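Local coordinates for protein truncated hemoglobin 4 (PDB 6BME) that binds heme b in a 2-on-2 truncated globin fold with a hexacoordinate iron, and may also bind oxygen, at residues Q46-A51 with G55-Y60; K85-F90 with G109-V114. All coordinates share one frame; numbering follows the deposited sequence.

Interaction 1 (Q46-A51 with G55-Y60); sequences QNRFLA and GATTHY. With HEM (protoporphyrin IX containing Fe), chain C; SO4 (sulfate ion), chain D.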
# COMPACT_ATOMS: atom_id res chain seq x y z
N GLN A 46 1.18 -6.63 1.54
CA GLN A 46 1.68 -5.57 2.41
C GLN A 46 3.20 -5.49 2.35
O GLN A 46 3.78 -4.40 2.34
CB GLN A 46 1.18 -5.78 3.83
CG GLN A 46 -0.35 -5.78 3.92
CD GLN A 46 -0.95 -4.43 3.54
OE1 GLN A 46 -1.09 -4.09 2.36
NE2 GLN A 46 -1.29 -3.64 4.56
N ASN A 47 3.86 -6.65 2.32
CA ASN A 47 5.32 -6.66 2.21
C ASN A 47 5.79 -6.05 0.90
O ASN A 47 6.79 -5.32 0.88
CB ASN A 47 5.84 -8.09 2.34
CG ASN A 47 6.08 -8.47 3.77
OD1 ASN A 47 7.07 -8.06 4.35
ND2 ASN A 47 5.16 -9.22 4.36
N ARG A 48 5.11 -6.35 -0.21
CA ARG A 48 5.53 -5.79 -1.49
C ARG A 48 5.21 -4.30 -1.58
O ARG A 48 5.98 -3.52 -2.16
CB ARG A 48 4.87 -6.57 -2.63
CG ARG A 48 5.65 -6.48 -3.94
CD ARG A 48 5.10 -7.41 -5.01
NE ARG A 48 6.04 -7.49 -6.12
CZ ARG A 48 5.75 -8.02 -7.31
NH1 ARG A 48 4.54 -8.51 -7.55
NH2 ARG A 48 6.68 -8.05 -8.25
N PHE A 49 4.09 -3.88 -0.98
CA PHE A 49 3.73 -2.46 -0.89
C PHE A 49 4.83 -1.69 -0.17
O PHE A 49 5.31 -0.66 -0.66
CB PHE A 49 2.39 -2.33 -0.15
CG PHE A 49 1.81 -0.92 -0.11
CD1 PHE A 49 2.44 0.10 0.59
CD2 PHE A 49 0.58 -0.66 -0.69
CE1 PHE A 49 1.89 1.39 0.65
CE2 PHE A 49 0.02 0.61 -0.64
CZ PHE A 49 0.68 1.64 0.03
N LEU A 50 5.26 -2.20 0.98
CA LEU A 50 6.32 -1.57 1.75
C LEU A 50 7.63 -1.54 0.95
O LEU A 50 8.32 -0.52 0.91
CB LEU A 50 6.49 -2.30 3.08
CG LEU A 50 7.68 -1.92 3.97
CD1 LEU A 50 7.59 -0.46 4.38
CD2 LEU A 50 7.68 -2.81 5.19
N ALA A 51 7.98 -2.67 0.33
CA ALA A 51 9.19 -2.70 -0.48
C ALA A 51 9.12 -1.69 -1.63
O ALA A 51 10.09 -0.97 -1.90
CB ALA A 51 9.42 -4.12 -1.01
N GLY A 55 11.56 1.59 -2.98
CA GLY A 55 12.36 1.22 -4.15
C GLY A 55 13.10 -0.09 -4.02
O GLY A 55 14.16 -0.25 -4.64
N ALA A 56 12.58 -1.04 -3.24
CA ALA A 56 13.22 -2.33 -3.06
C ALA A 56 12.63 -3.43 -3.93
O ALA A 56 13.09 -4.57 -3.85
CB ALA A 56 13.16 -2.75 -1.58
N THR A 57 11.64 -3.12 -4.76
CA THR A 57 11.15 -4.10 -5.72
C THR A 57 11.93 -3.98 -7.03
O THR A 57 12.52 -2.94 -7.34
CB THR A 57 9.65 -3.90 -5.99
OG1 THR A 57 9.44 -2.61 -6.56
CG2 THR A 57 8.83 -4.02 -4.72
N THR A 58 11.91 -5.06 -7.81
CA THR A 58 12.60 -5.05 -9.10
C THR A 58 11.69 -5.31 -10.30
O THR A 58 11.98 -4.82 -11.39
CB THR A 58 13.75 -6.08 -9.11
OG1 THR A 58 13.23 -7.39 -8.87
CG2 THR A 58 14.75 -5.74 -8.03
N HIS A 59 10.59 -6.04 -10.13
CA HIS A 59 9.72 -6.39 -11.25
C HIS A 59 8.30 -5.88 -11.04
O HIS A 59 7.33 -6.51 -11.47
CB HIS A 59 9.72 -7.90 -11.47
CG HIS A 59 11.08 -8.46 -11.72
ND1 HIS A 59 11.83 -9.04 -10.72
CD2 HIS A 59 11.84 -8.50 -12.84
CE1 HIS A 59 12.99 -9.44 -11.22
NE2 HIS A 59 13.02 -9.12 -12.50
N TYR A 60 8.15 -4.72 -10.40
CA TYR A 60 6.84 -4.20 -10.05
C TYR A 60 6.77 -2.74 -10.48
O TYR A 60 7.51 -1.91 -9.95
CB TYR A 60 6.59 -4.35 -8.55
CG TYR A 60 5.15 -4.17 -8.18
CD1 TYR A 60 4.18 -5.06 -8.62
CD2 TYR A 60 4.75 -3.12 -7.37
CE1 TYR A 60 2.88 -4.91 -8.27
CE2 TYR A 60 3.45 -2.97 -7.01
CZ TYR A 60 2.52 -3.86 -7.46
OH TYR A 60 1.22 -3.68 -7.11
CHA HEM C . -3.32 -6.56 -4.33
CHB HEM C . 0.17 -3.25 -3.86
CHC HEM C . -3.26 0.12 -3.35
CHD HEM C . -6.34 -3.40 -2.16
C1A HEM C . -2.06 -6.01 -4.30
C2A HEM C . -0.78 -6.67 -4.50
C3A HEM C . 0.17 -5.73 -4.35
C4A HEM C . -0.46 -4.46 -4.06
CMA HEM C . 1.70 -5.88 -4.47
CAA HEM C . -0.54 -8.18 -4.83
CBA HEM C . -1.08 -9.10 -3.74
CGA HEM C . -0.66 -10.54 -3.93
O1A HEM C . -1.04 -11.16 -4.98
O2A HEM C . 0.03 -11.08 -3.02
C1B HEM C . -0.46 -2.03 -3.81
C2B HEM C . 0.14 -0.73 -4.04
C3B HEM C . -0.83 0.19 -3.91
C4B HEM C . -2.05 -0.49 -3.57
CMB HEM C . 1.62 -0.47 -4.41
CAB HEM C . -0.75 1.73 -4.03
CBB HEM C . 0.36 2.44 -3.87
C1C HEM C . -4.37 -0.53 -2.89
C2C HEM C . -5.55 0.09 -2.37
C3C HEM C . -6.41 -0.86 -2.01
C4C HEM C . -5.80 -2.14 -2.32
CMC HEM C . -5.75 1.62 -2.22
CAC HEM C . -7.79 -0.60 -1.38
CBC HEM C . -8.28 -1.42 -0.45
C1D HEM C . -5.82 -4.56 -2.72
C2D HEM C . -6.48 -5.84 -2.81
C3D HEM C . -5.65 -6.70 -3.40
C4D HEM C . -4.43 -6.00 -3.71
CMD HEM C . -7.90 -6.13 -2.28
CAD HEM C . -5.88 -8.21 -3.69
CBD HEM C . -6.73 -8.38 -4.94
CGD HEM C . -6.96 -9.87 -5.13
O1D HEM C . -6.01 -10.66 -4.90
O2D HEM C . -8.08 -10.25 -5.53
NA HEM C . -1.82 -4.68 -4.02
NB HEM C . -1.81 -1.85 -3.53
NC HEM C . -4.56 -1.89 -2.86
ND HEM C . -4.56 -4.68 -3.30
FE HEM C . -3.19 -3.27 -3.40
S SO4 D . 9.77 -7.82 -6.69
O1 SO4 D . 11.02 -7.21 -6.27
O2 SO4 D . 10.02 -9.20 -7.12
O3 SO4 D . 9.23 -7.08 -7.84
O4 SO4 D . 8.83 -7.80 -5.57

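Interaction 2 (K85-F90 with G109-V114); sequences KVAGHF and GVLIGV. With HEM (protoporphyrin IX containing Fe), chain C.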
# COMPACT_ATOMS: atom_id res chain seq x y z
N LYS A 85 -6.63 6.91 1.88
CA LYS A 85 -6.72 6.36 3.23
C LYS A 85 -5.67 5.28 3.44
O LYS A 85 -5.02 5.24 4.50
CB LYS A 85 -8.13 5.81 3.48
CG LYS A 85 -8.51 5.69 4.96
CD LYS A 85 -8.65 7.08 5.64
CE LYS A 85 -8.84 6.95 7.14
NZ LYS A 85 -10.13 6.26 7.45
N VAL A 86 -5.48 4.39 2.45
CA VAL A 86 -4.43 3.38 2.53
C VAL A 86 -3.07 4.05 2.65
O VAL A 86 -2.23 3.65 3.47
CB VAL A 86 -4.50 2.44 1.30
CG1 VAL A 86 -3.21 1.61 1.17
CG2 VAL A 86 -5.72 1.53 1.38
N ALA A 87 -2.83 5.09 1.84
CA ALA A 87 -1.55 5.78 1.88
C ALA A 87 -1.33 6.47 3.22
O ALA A 87 -0.22 6.45 3.77
CB ALA A 87 -1.47 6.80 0.74
N GLY A 88 -2.38 7.08 3.78
CA GLY A 88 -2.27 7.68 5.10
C GLY A 88 -1.97 6.65 6.19
O GLY A 88 -1.12 6.88 7.06
N HIS A 89 -2.67 5.51 6.16
CA HIS A 89 -2.35 4.47 7.13
C HIS A 89 -0.92 4.00 6.98
O HIS A 89 -0.27 3.67 7.98
CB HIS A 89 -3.30 3.28 6.98
CG HIS A 89 -4.69 3.54 7.45
ND1 HIS A 89 -4.97 4.17 8.65
CD2 HIS A 89 -5.89 3.27 6.87
CE1 HIS A 89 -6.28 4.26 8.79
NE2 HIS A 89 -6.87 3.72 7.73
N PHE A 90 -0.40 3.97 5.76
CA PHE A 90 0.97 3.52 5.56
C PHE A 90 1.97 4.46 6.24
O PHE A 90 2.85 4.02 6.99
CB PHE A 90 1.29 3.37 4.08
CG PHE A 90 2.67 2.86 3.82
CD1 PHE A 90 3.00 1.53 4.08
CD2 PHE A 90 3.64 3.71 3.33
CE1 PHE A 90 4.28 1.06 3.85
CE2 PHE A 90 4.93 3.24 3.10
CZ PHE A 90 5.25 1.93 3.36
N GLY A 109 6.64 10.43 -1.71
CA GLY A 109 6.86 10.74 -3.11
C GLY A 109 6.49 9.58 -4.02
O GLY A 109 5.87 9.78 -5.08
N VAL A 110 6.84 8.36 -3.62
CA VAL A 110 6.48 7.19 -4.42
C VAL A 110 4.96 7.06 -4.50
O VAL A 110 4.39 6.92 -5.59
CB VAL A 110 7.12 5.92 -3.83
CG1 VAL A 110 6.57 4.68 -4.52
CG2 VAL A 110 8.64 6.00 -3.96
N LEU A 111 4.29 7.12 -3.35
CA LEU A 111 2.84 6.93 -3.31
C LEU A 111 2.12 8.00 -4.12
O LEU A 111 1.19 7.69 -4.88
CB LEU A 111 2.36 6.95 -1.86
CG LEU A 111 2.89 5.79 -1.02
CD1 LEU A 111 2.40 5.88 0.43
CD2 LEU A 111 2.51 4.45 -1.65
N ILE A 112 2.52 9.26 -3.96
CA ILE A 112 1.95 10.33 -4.76
C ILE A 112 2.14 10.03 -6.24
O ILE A 112 1.25 10.29 -7.06
CB ILE A 112 2.58 11.68 -4.36
CG1 ILE A 112 2.17 12.08 -2.94
CG2 ILE A 112 2.19 12.79 -5.34
CD1 ILE A 112 0.68 12.24 -2.74
N GLY A 113 3.29 9.46 -6.60
CA GLY A 113 3.56 9.15 -8.00
C GLY A 113 2.59 8.15 -8.62
O GLY A 113 2.32 8.22 -9.82
N VAL A 114 2.05 7.22 -7.82
CA VAL A 114 1.15 6.21 -8.36
C VAL A 114 -0.32 6.51 -8.07
O VAL A 114 -1.20 5.79 -8.58
CB VAL A 114 1.52 4.80 -7.86
CG1 VAL A 114 2.83 4.38 -8.46
CG2 VAL A 114 1.59 4.76 -6.34
CHA HEM C . -3.32 -6.56 -4.33
CHB HEM C . 0.17 -3.25 -3.86
CHC HEM C . -3.26 0.12 -3.35
CHD HEM C . -6.34 -3.40 -2.16
C1A HEM C . -2.06 -6.01 -4.30
C2A HEM C . -0.78 -6.67 -4.50
C3A HEM C . 0.17 -5.73 -4.35
C4A HEM C . -0.46 -4.46 -4.06
CMA HEM C . 1.70 -5.88 -4.47
CAA HEM C . -0.54 -8.18 -4.83
CBA HEM C . -1.08 -9.10 -3.74
CGA HEM C . -0.66 -10.54 -3.93
O1A HEM C . -1.04 -11.16 -4.98
O2A HEM C . 0.03 -11.08 -3.02
C1B HEM C . -0.46 -2.03 -3.81
C2B HEM C . 0.14 -0.73 -4.04
C3B HEM C . -0.83 0.19 -3.91
C4B HEM C . -2.05 -0.49 -3.57
CMB HEM C . 1.62 -0.47 -4.41
CAB HEM C . -0.75 1.73 -4.03
CBB HEM C . 0.36 2.44 -3.87
C1C HEM C . -4.37 -0.53 -2.89
C2C HEM C . -5.55 0.09 -2.37
C3C HEM C . -6.41 -0.86 -2.01
C4C HEM C . -5.80 -2.14 -2.32
CMC HEM C . -5.75 1.62 -2.22
CAC HEM C . -7.79 -0.60 -1.38
CBC HEM C . -8.28 -1.42 -0.45
C1D HEM C . -5.82 -4.56 -2.72
C2D HEM C . -6.48 -5.84 -2.81
C3D HEM C . -5.65 -6.70 -3.40
C4D HEM C . -4.43 -6.00 -3.71
CMD HEM C . -7.90 -6.13 -2.28
CAD HEM C . -5.88 -8.21 -3.69
CBD HEM C . -6.73 -8.38 -4.94
CGD HEM C . -6.96 -9.87 -5.13
O1D HEM C . -6.01 -10.66 -4.90
O2D HEM C . -8.08 -10.25 -5.53
NA HEM C . -1.82 -4.68 -4.02
NB HEM C . -1.81 -1.85 -3.53
NC HEM C . -4.56 -1.89 -2.86
ND HEM C . -4.56 -4.68 -3.30
FE HEM C . -3.19 -3.27 -3.40

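Interaction 1 (Q46-A51 with G55-Y60)
Ala51, Ala56 and Thr57 meet in a helix-end contact, a Schellman motif that closes helix 39-53 of the 2-on-2 globin fold and turns the chain into the loop leading to helix 62-75. Ala56 N donates to Ala51 O at 2.8 Å, while Gly55, the C-prime residue, takes the positive phi of the motif and sends its own N to Tyr52 O. The turn folds small apolar groups against the helix: Ala51 CB lies 3.8 Å from Thr57 CG2 and also touches the methyl of Ala56. Both alanines rest on Leu3 as well.

One turn back on the helix, Arg48 reaches the far end of the loop. Its CG is turned opposite the backbone N (chi1 -156°) and the chain continues extended to NE, which sets one face of the guanidinium against Tyr60 CD1, 3.6 Å from Arg48 CZ, while Arg48 CD lies over the ring face; the two planes are 35° apart. Tyr60 lies beside His69, the axial iron ligand, and its OH comes within 3.4 Å of the heme meso carbon CHB, so the pair packs at the porphyrin rim. Arg48 CB and CD also pack against the heme methyl CMA.

A sulfate, probably from the crystallisation liquor, sits where helix and loop converge. Thr58 N grips sulfate O1 at 2.8 Å. Sulfate O3 accepts from His59 N at 2.9 Å. Arg48 holds the anion from the helix side: NE reaches O4 at 2.9 Å, and NH2 meets O3 at 2.8 Å, nearly straight (176°) and at the edge of the guanidinium plane.

Interaction 2 (K85-F90 with G109-V114)
Ala87 and Leu111 mark the closest approach of two helical segments that run in broadly opposed directions, their CA atoms 6.9 Å apart. Residues 85-90 belong to the middle of helix 80-96, whereas 109-114 form the last turns of helix 101-114. At that end the backbone tightens: Val114 N bonds to Leu111 O at 3.1 Å and only weakly to Val110 O. These are the last two helices of the globin fold, and they meet here beside the heme.

One side chain bridges the space between them. Leu111 points at helix 80-96, and its CD1 is stretched straight away from CA (chi2 178°), so this methyl makes the whole side-chain contact with the facing segment. It lies 4.0 Å from Ala87 CB and 3.8 Å from Phe90 CD2, approaching the aromatic ring at a slant. Ala87, with only a methyl for a side chain, is where the backbones come nearest, while Phe90, one turn later, touches the same leucine methyl through CD2.

The other branch of Leu111 serves the cofactor. Its CD2 touches the heme vinyl carbon CBB at 3.7 Å, and Val114 CG2, from the following turn, meets CBB at 3.6 Å. From helix 80-96, Val86 CG2 covers a different pyrrole, lying 3.6 Å from the heme methyl CMC. Elsewhere on that helix, Lys85 forms a salt bridge with Asp27, to which His89 NE2 also bonds.

Every group meeting across the two segments is a hydrocarbon, so the pairing depends on shape and on burial of apolar surface, and Leu111, through its second methyl, carries that apolar surface on to the heme vinyl group.

Overall arrangement
Along the chain interaction 1 comes first, and interaction 2 follows without overlap; their centres lie about 13 Å apart within one globin domain, a piece of a longer protein. Interaction 1 ties helix 39-53 to its following loop and interaction 2 ties helix 80-96 to helix 101-114, both at the same heme. Phe49 and Leu50 link the two: Phe49 CE1 packs 3.6 Å from Phe90 CG, Leu50 CD1 comes 3.5 Å from Phe90 CZ, and Phe49 CZ reaches Leu111 CD2 at 3.8 Å. Interaction 1 extends to the surface and belongs to the helix carrying Lys45, the second iron-binding residue; interaction 2 is buried. Together they supply neighbouring parts of the heme pocket.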